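Local coordinates for protein naphthalene dioxygenase large subunit (Rhodococcus sp., PDB 2B1X) that is the large subunit of a Rieske-type non-haem iron oxygenase, carrying a [2Fe-2S] cluster and a mononuclear iron(III) ion, at residues D35-E39 and R40-H44; A201-K204 and L205-N209. All coordinates share one frame; numbering follows the deposited sequence.

Interaction 1: D35-E39 and R40-H44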
ATOM      1  N   ASP A  35      -5.407 -10.450  16.520  1.00 12.46           N
ATOM      2  CA  ASP A  35      -6.003 -11.695  16.034  1.00 13.15           C
ATOM      3  C   ASP A  35      -6.822 -12.402  17.109  1.00 13.02           C
ATOM      4  O   ASP A  35      -7.923 -12.887  16.834  1.00 13.43           O
ATOM      5  CB  ASP A  35      -4.936 -12.666  15.503  1.00 13.36           C
ATOM      6  CG  ASP A  35      -4.391 -12.258  14.150  1.00 16.79           C
ATOM      7  OD1 ASP A  35      -5.106 -11.553  13.391  1.00 17.80           O
ATOM      8  OD2 ASP A  35      -3.254 -12.659  13.742  1.00 21.09           O
ATOM      9  N   VAL A  36      -6.287 -12.456  18.325  1.00 12.79           N
ATOM     10  CA  VAL A  36      -6.997 -13.068  19.452  1.00 12.51           C
ATOM     11  C   VAL A  36      -8.263 -12.259  19.792  1.00 11.90           C
ATOM     12  O   VAL A  36      -9.370 -12.823  19.938  1.00 12.00           O
ATOM     13  CB  VAL A  36      -6.058 -13.223  20.667  1.00 12.75           C
ATOM     14  CG1 VAL A  36      -6.846 -13.645  21.904  1.00 12.08           C
ATOM     15  CG2 VAL A  36      -4.986 -14.254  20.326  1.00 12.87           C
ATOM     16  N   GLU A  37      -8.107 -10.944  19.833  1.00 11.01           N
ATOM     17  CA  GLU A  37      -9.215 -10.016  20.102  1.00 11.02           C
ATOM     18  C   GLU A  37     -10.378 -10.149  19.106  1.00 11.00           C
ATOM     19  O   GLU A  37     -11.554 -10.052  19.473  1.00 11.56           O
ATOM     20  CB  GLU A  37      -8.661  -8.611  20.070  1.00 10.78           C
ATOM     21  CG  GLU A  37      -9.620  -7.471  20.371  1.00 12.90           C
ATOM     22  CD  GLU A  37      -8.949  -6.133  20.082  1.00 14.35           C
ATOM     23  OE1 GLU A  37      -8.767  -5.793  18.865  1.00 13.64           O
ATOM     24  OE2 GLU A  37      -8.557  -5.441  21.070  1.00 13.89           O
ATOM     25  N   ARG A  38     -10.059 -10.377  17.853  1.00 10.44           N
ATOM     26  CA  ARG A  38     -11.084 -10.558  16.829  1.00 11.37           C
ATOM     27  C   ARG A  38     -12.042 -11.671  17.230  1.00 11.39           C
ATOM     28  O   ARG A  38     -13.242 -11.525  17.102  1.00 11.00           O
ATOM     29  CB  ARG A  38     -10.429 -10.892  15.466  1.00 10.70           C
ATOM     30  CG  ARG A  38     -11.399 -11.222  14.347  1.00 11.74           C
ATOM     31  CD  ARG A  38     -10.719 -11.719  13.044  1.00 12.68           C
ATOM     32  NE  ARG A  38     -10.009 -10.649  12.312  1.00 11.38           N
ATOM     33  CZ  ARG A  38      -8.678 -10.530  12.231  1.00 13.43           C
ATOM     34  NH1 ARG A  38      -7.875 -11.395  12.826  1.00 12.41           N
ATOM     35  NH2 ARG A  38      -8.144  -9.531  11.514  1.00 14.99           N
ATOM     36  N   GLU A  39     -11.507 -12.795  17.695  1.00 11.85           N
ATOM     37  CA  GLU A  39     -12.374 -13.870  18.148  1.00 14.01           C
ATOM     38  C   GLU A  39     -12.954 -13.591  19.552  1.00 14.16           C
ATOM     39  O   GLU A  39     -14.174 -13.714  19.785  1.00 14.23           O
ATOM     40  CB  GLU A  39     -11.584 -15.171  18.164  1.00 15.09           C
ATOM     41  CG  GLU A  39     -12.396 -16.390  18.590  1.00 21.42           C
ATOM     42  CD  GLU A  39     -11.514 -17.590  18.883  1.00 29.85           C
ATOM     43  OE1 GLU A  39     -10.981 -18.177  17.911  1.00 34.19           O
ATOM     44  OE2 GLU A  39     -11.349 -17.933  20.085  1.00 35.05           O
ATOM     45  N   ARG A  40     -12.085 -13.234  20.492  1.00 13.60           N
ATOM     46  CA  ARG A  40     -12.467 -13.240  21.890  1.00 13.65           C
ATOM     47  C   ARG A  40     -13.289 -12.039  22.285  1.00 13.46           C
ATOM     48  O   ARG A  40     -14.144 -12.162  23.169  1.00 13.30           O
ATOM     49  CB  ARG A  40     -11.265 -13.432  22.798  1.00 14.13           C
ATOM     50  CG  ARG A  40     -10.691 -14.799  22.587  1.00 15.29           C
ATOM     51  CD  ARG A  40     -10.066 -15.434  23.753  1.00 20.35           C
ATOM     52  NE  ARG A  40      -9.601 -16.776  23.395  1.00 23.03           N
ATOM     53  CZ  ARG A  40      -8.799 -17.527  24.139  1.00 23.68           C
ATOM     54  NH1 ARG A  40      -8.345 -17.073  25.319  1.00 21.37           N
ATOM     55  NH2 ARG A  40      -8.465 -18.734  23.687  1.00 25.07           N
ATOM     56  N   ILE A  41     -13.073 -10.898  21.621  1.00 12.21           N
ATOM     57  CA  ILE A  41     -13.980  -9.760  21.826  1.00 12.85           C
ATOM     58  C   ILE A  41     -15.074  -9.702  20.767  1.00 12.37           C
ATOM     59  O   ILE A  41     -16.226  -9.820  21.106  1.00 11.18           O
ATOM     60  CB  ILE A  41     -13.223  -8.392  21.929  1.00 12.85           C
ATOM     61  CG1 ILE A  41     -12.790  -8.137  23.380  1.00 13.71           C
ATOM     62  CG2 ILE A  41     -14.110  -7.264  21.532  1.00 13.47           C
ATOM     63  CD1 ILE A  41     -11.587  -8.879  23.798  1.00 12.88           C
ATOM     64  N   PHE A  42     -14.695  -9.572  19.492  1.00 12.30           N
ATOM     65  CA  PHE A  42     -15.664  -9.286  18.433  1.00 12.57           C
ATOM     66  C   PHE A  42     -16.499 -10.485  18.020  1.00 12.70           C
ATOM     67  O   PHE A  42     -17.585 -10.326  17.446  1.00 12.86           O
ATOM     68  CB  PHE A  42     -15.012  -8.531  17.253  1.00 11.78           C
ATOM     69  CG  PHE A  42     -14.551  -7.138  17.630  1.00 12.55           C
ATOM     70  CD1 PHE A  42     -13.184  -6.868  17.838  1.00 11.22           C
ATOM     71  CD2 PHE A  42     -15.471  -6.118  17.844  1.00 11.09           C
ATOM     72  CE1 PHE A  42     -12.762  -5.635  18.233  1.00 11.60           C
ATOM     73  CE2 PHE A  42     -15.058  -4.843  18.235  1.00 10.23           C
ATOM     74  CZ  PHE A  42     -13.709  -4.587  18.434  1.00 10.98           C
ATOM     75  N   GLY A  43     -16.017 -11.682  18.347  1.00 12.95           N
ATOM     76  CA  GLY A  43     -16.813 -12.877  18.171  1.00 13.33           C
ATOM     77  C   GLY A  43     -17.762 -13.196  19.319  1.00 14.37           C
ATOM     78  O   GLY A  43     -18.556 -14.134  19.213  1.00 14.63           O
ATOM     79  N   HIS A  44     -17.726 -12.407  20.400  1.00 14.47           N
ATOM     80  CA  HIS A  44     -18.606 -12.685  21.530  1.00 14.70           C
ATOM     81  C   HIS A  44     -19.473 -11.506  21.962  1.00 14.61           C
ATOM     82  O   HIS A  44     -20.638 -11.681  22.258  1.00 15.56           O
ATOM     83  CB  HIS A  44     -17.789 -13.224  22.698  1.00 14.88           C
ATOM     84  CG  HIS A  44     -17.291 -14.612  22.469  1.00 15.69           C
ATOM     85  ND1 HIS A  44     -16.107 -14.887  21.812  1.00 16.22           N
ATOM     86  CD2 HIS A  44     -17.842 -15.811  22.770  1.00 15.56           C
ATOM     87  CE1 HIS A  44     -15.946 -16.196  21.728  1.00 15.34           C
ATOM     88  NE2 HIS A  44     -16.980 -16.780  22.315  1.00 17.44           N
TER
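The Phe42 ring takes Arg38 CA at its edge, while CG2 of the adjoining Ile41 sits over the centre of one face, 3.7 Å above the plane. Glu37 runs beside this ring in the same direction, its carboxylate turned 88° against it, and OE1 comes within 4.0 Å of Phe42 CE1. Glu37 reaches this far because its chain is fully extended, with CG anti to the backbone N (chi1 -178°). The carboxylate finds its polar partners outside, in Trp203, Lys204 and Trp431. At the edge of the Arg40 guanidinium lies Glu39 OE2, a long salt bridge of 3.9 Å to Arg40 NE; the stronger partners of Arg40 are Met435 O and Glu438. The alkyl part of Arg40 lies alongside Val36, with CG1 4.1 Å from Arg40 CG.

These groups line the last turn of helix 31-40 and the residues that follow it, before strand 47-51. Arg40 N still bonds to Val36 O at 2.8 Å, but Glu37 O is gripped twice: by Ile41 N at 2.8 Å and by Phe42 N at 3.2 Å, the latter an i+5 bond closing a π-turn. Glu39 O receives a weak bond from Gly43 N, and the edge of the His44 imidazole swings back to it, ND1 donating at 3.0 Å through a bent N-H...O angle of 144°. Arg38 O bonds to Gln386 of the second subunit.

Interaction 2: A201-K204 and L205-N209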
ATOM      1  N   ALA A 201      -4.837   4.246  13.720  1.00 11.17           N
ATOM      2  CA  ALA A 201      -4.742   4.049  15.167  1.00  9.89           C
ATOM      3  C   ALA A 201      -5.492   2.779  15.562  1.00 10.12           C
ATOM      4  O   ALA A 201      -6.397   2.309  14.845  1.00  8.94           O
ATOM      5  CB  ALA A 201      -5.368   5.254  15.902  1.00 10.87           C
ATOM      6  N   ASN A 202      -5.172   2.233  16.731  1.00 10.11           N
ATOM      7  CA  ASN A 202      -5.949   1.116  17.250  1.00 10.25           C
ATOM      8  C   ASN A 202      -7.306   1.633  17.747  1.00 10.37           C
ATOM      9  O   ASN A 202      -7.382   2.724  18.373  1.00  9.84           O
ATOM     10  CB  ASN A 202      -5.205   0.396  18.377  1.00 10.18           C
ATOM     11  CG  ASN A 202      -5.866  -0.926  18.749  1.00 10.09           C
ATOM     12  OD1 ASN A 202      -6.557  -1.016  19.742  1.00 10.10           O
ATOM     13  ND2 ASN A 202      -5.652  -1.945  17.942  1.00  8.53           N
ATOM     14  N   TRP A 203      -8.379   0.878  17.464  1.00  9.69           N
ATOM     15  CA  TRP A 203      -9.730   1.255  17.911  1.00  9.78           C
ATOM     16  C   TRP A 203      -9.900   1.552  19.416  1.00 10.21           C
ATOM     17  O   TRP A 203     -10.715   2.420  19.825  1.00  9.89           O
ATOM     18  CB  TRP A 203     -10.717   0.148  17.463  1.00 10.72           C
ATOM     19  CG  TRP A 203     -10.607  -1.169  18.222  1.00  7.44           C
ATOM     20  CD1 TRP A 203      -9.793  -2.242  17.925  1.00  7.98           C
ATOM     21  CD2 TRP A 203     -11.306  -1.523  19.406  1.00  7.89           C
ATOM     22  NE1 TRP A 203      -9.970  -3.247  18.851  1.00  8.19           N
ATOM     23  CE2 TRP A 203     -10.886  -2.826  19.781  1.00  8.76           C
ATOM     24  CE3 TRP A 203     -12.225  -0.855  20.232  1.00  8.30           C
ATOM     25  CZ2 TRP A 203     -11.389  -3.480  20.914  1.00  8.17           C
ATOM     26  CZ3 TRP A 203     -12.729  -1.511  21.334  1.00  7.89           C
ATOM     27  CH2 TRP A 203     -12.309  -2.804  21.669  1.00  8.51           C
ATOM     28  N   LYS A 204      -9.157   0.832  20.254  1.00 10.05           N
ATOM     29  CA  LYS A 204      -9.299   0.939  21.712  1.00 10.13           C
ATOM     30  C   LYS A 204      -8.980   2.325  22.227  1.00  9.83           C
ATOM     31  O   LYS A 204      -9.464   2.721  23.287  1.00 10.38           O
ATOM     32  CB  LYS A 204      -8.426  -0.105  22.457  1.00  9.96           C
ATOM     33  CG  LYS A 204      -8.952  -1.555  22.402  1.00 10.85           C
ATOM     34  CD  LYS A 204      -8.045  -2.594  23.174  1.00  8.71           C
ATOM     35  CE  LYS A 204      -6.634  -2.664  22.589  1.00  8.81           C
ATOM     36  NZ  LYS A 204      -6.684  -3.240  21.145  1.00 13.11           N
ATOM     37  N   LEU A 205      -8.167   3.084  21.500  1.00 10.03           N
ATOM     38  CA  LEU A 205      -7.789   4.414  21.944  1.00  8.95           C
ATOM     39  C   LEU A 205      -8.967   5.386  21.877  1.00  9.85           C
ATOM     40  O   LEU A 205      -9.047   6.295  22.712  1.00 10.37           O
ATOM     41  CB  LEU A 205      -6.591   4.940  21.136  1.00  8.56           C
ATOM     42  CG  LEU A 205      -5.266   4.139  21.219  1.00  9.06           C
ATOM     43  CD1 LEU A 205      -4.225   4.656  20.228  1.00  8.22           C
ATOM     44  CD2 LEU A 205      -4.729   4.285  22.650  1.00  9.78           C
ATOM     45  N   GLY A 206      -9.841   5.236  20.865  1.00 10.72           N
ATOM     46  CA  GLY A 206     -11.098   5.972  20.805  1.00 10.15           C
ATOM     47  C   GLY A 206     -12.032   5.537  21.931  1.00 11.51           C
ATOM     48  O   GLY A 206     -12.614   6.355  22.634  1.00 10.85           O
ATOM     49  N   ALA A 207     -12.156   4.232  22.126  1.00 11.57           N
ATOM     50  CA  ALA A 207     -13.023   3.723  23.175  1.00 12.41           C
ATOM     51  C   ALA A 207     -12.581   4.187  24.591  1.00 13.29           C
ATOM     52  O   ALA A 207     -13.418   4.638  25.411  1.00 13.36           O
ATOM     53  CB  ALA A 207     -13.091   2.199  23.063  1.00 12.23           C
ATOM     54  N   ASP A 208     -11.272   4.123  24.848  1.00 13.07           N
ATOM     55  CA  ASP A 208     -10.620   4.570  26.107  1.00 13.36           C
ATOM     56  C   ASP A 208     -10.889   6.059  26.384  1.00 13.50           C
ATOM     57  O   ASP A 208     -11.180   6.478  27.522  1.00 13.76           O
ATOM     58  CB  ASP A 208      -9.084   4.327  25.967  1.00 13.10           C
ATOM     59  CG  ASP A 208      -8.256   4.859  27.140  1.00 15.96           C
ATOM     60  OD1 ASP A 208      -7.655   5.986  27.045  1.00 18.25           O
ATOM     61  OD2 ASP A 208      -8.121   4.211  28.205  1.00 15.69           O
ATOM     62  N   ASN A 209     -10.797   6.862  25.330  1.00 12.94           N
ATOM     63  CA  ASN A 209     -11.000   8.289  25.425  1.00 12.78           C
ATOM     64  C   ASN A 209     -12.430   8.659  25.828  1.00 13.18           C
ATOM     65  O   ASN A 209     -12.639   9.461  26.763  1.00 13.69           O
ATOM     66  CB  ASN A 209     -10.574   8.956  24.107  1.00 12.62           C
ATOM     67  CG  ASN A 209     -10.775  10.459  24.120  1.00 14.17           C
ATOM     68  OD1 ASN A 209     -11.886  10.912  24.036  1.00 15.16           O
ATOM     69  ND2 ASN A 209      -9.694  11.229  24.244  1.00 15.16           N
TER
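Asn202 and Leu205 meet at the start of helix 204-212, where Asn202 precedes the first turn: Leu205 N donates to Asn202 O at 3.2 Å. Further along, Trp203 O receives a bond from Ala207 N at 3.3 Å and a weak one from Gly206 N, and Lys204 O is met by Asp208 N at 2.8 Å. The bonding thus passes from i+3 spacing to the i+4 spacing of an α-helix.

Side-chain polar bonds converge on Asn202 OD1. It accepts from Lys204 N at 3.2 Å, an Asx turn that caps the start of the helix, and from Lys204 NZ at 2.6 Å. The two donors come from opposite faces of the amide plane, which should restrain its rotation. NZ can get there because the lysine chain folds back on itself, with bends at chi3 (-61°) and chi4 (-66°); it also forms a salt bridge with Glu37.

Carbon contacts complete the turn. Trp203 CZ3 meets Ala207 CB at 4.1 Å, obliquely to the ring, and Lys204 CG lies 3.4 Å above one face of the indole, toward the rim, while the indole NE1 bonds to Glu37. Leu205 CB packs against the carbonyl oxygen of Asn202, 3.6 Å from O.

Asp208 bonds to Tyr395 and forms a salt bridge with Arg91 of the third subunit, a residue of the [2Fe-2S] pocket there, and Asn209 touches the iron ligand His216. Around this buried turn, Ala201 and Leu205 pack on helix 369-382, Lys204 and Ala207 on helix 422-436, and Trp203 and Ala207 against strand 318-330.

Overall arrangement
Interactions 1 and 2 sit at opposite kinds of helix end: the first where helix 31-40 ends, the second where helix 204-212 begins. Their centres are 16 Å apart, yet they touch. Glu37 OE1 probably bonds to Trp203 NE1 at 2.8 Å, Glu37 OE2 pairs with Lys204 NZ, and the Phe42 and Trp203 rings meet edge-to-face. Both also pack on helix 422-436. Interaction 1 is partly buried, and its exposed Glu39 packs on Gln386 of the second subunit. Interaction 2 is wholly buried in the catalytic domain, nearer the centre of the chain; its Asp208 and Asn209 reach Arg91 and Tyr110 of the third subunit.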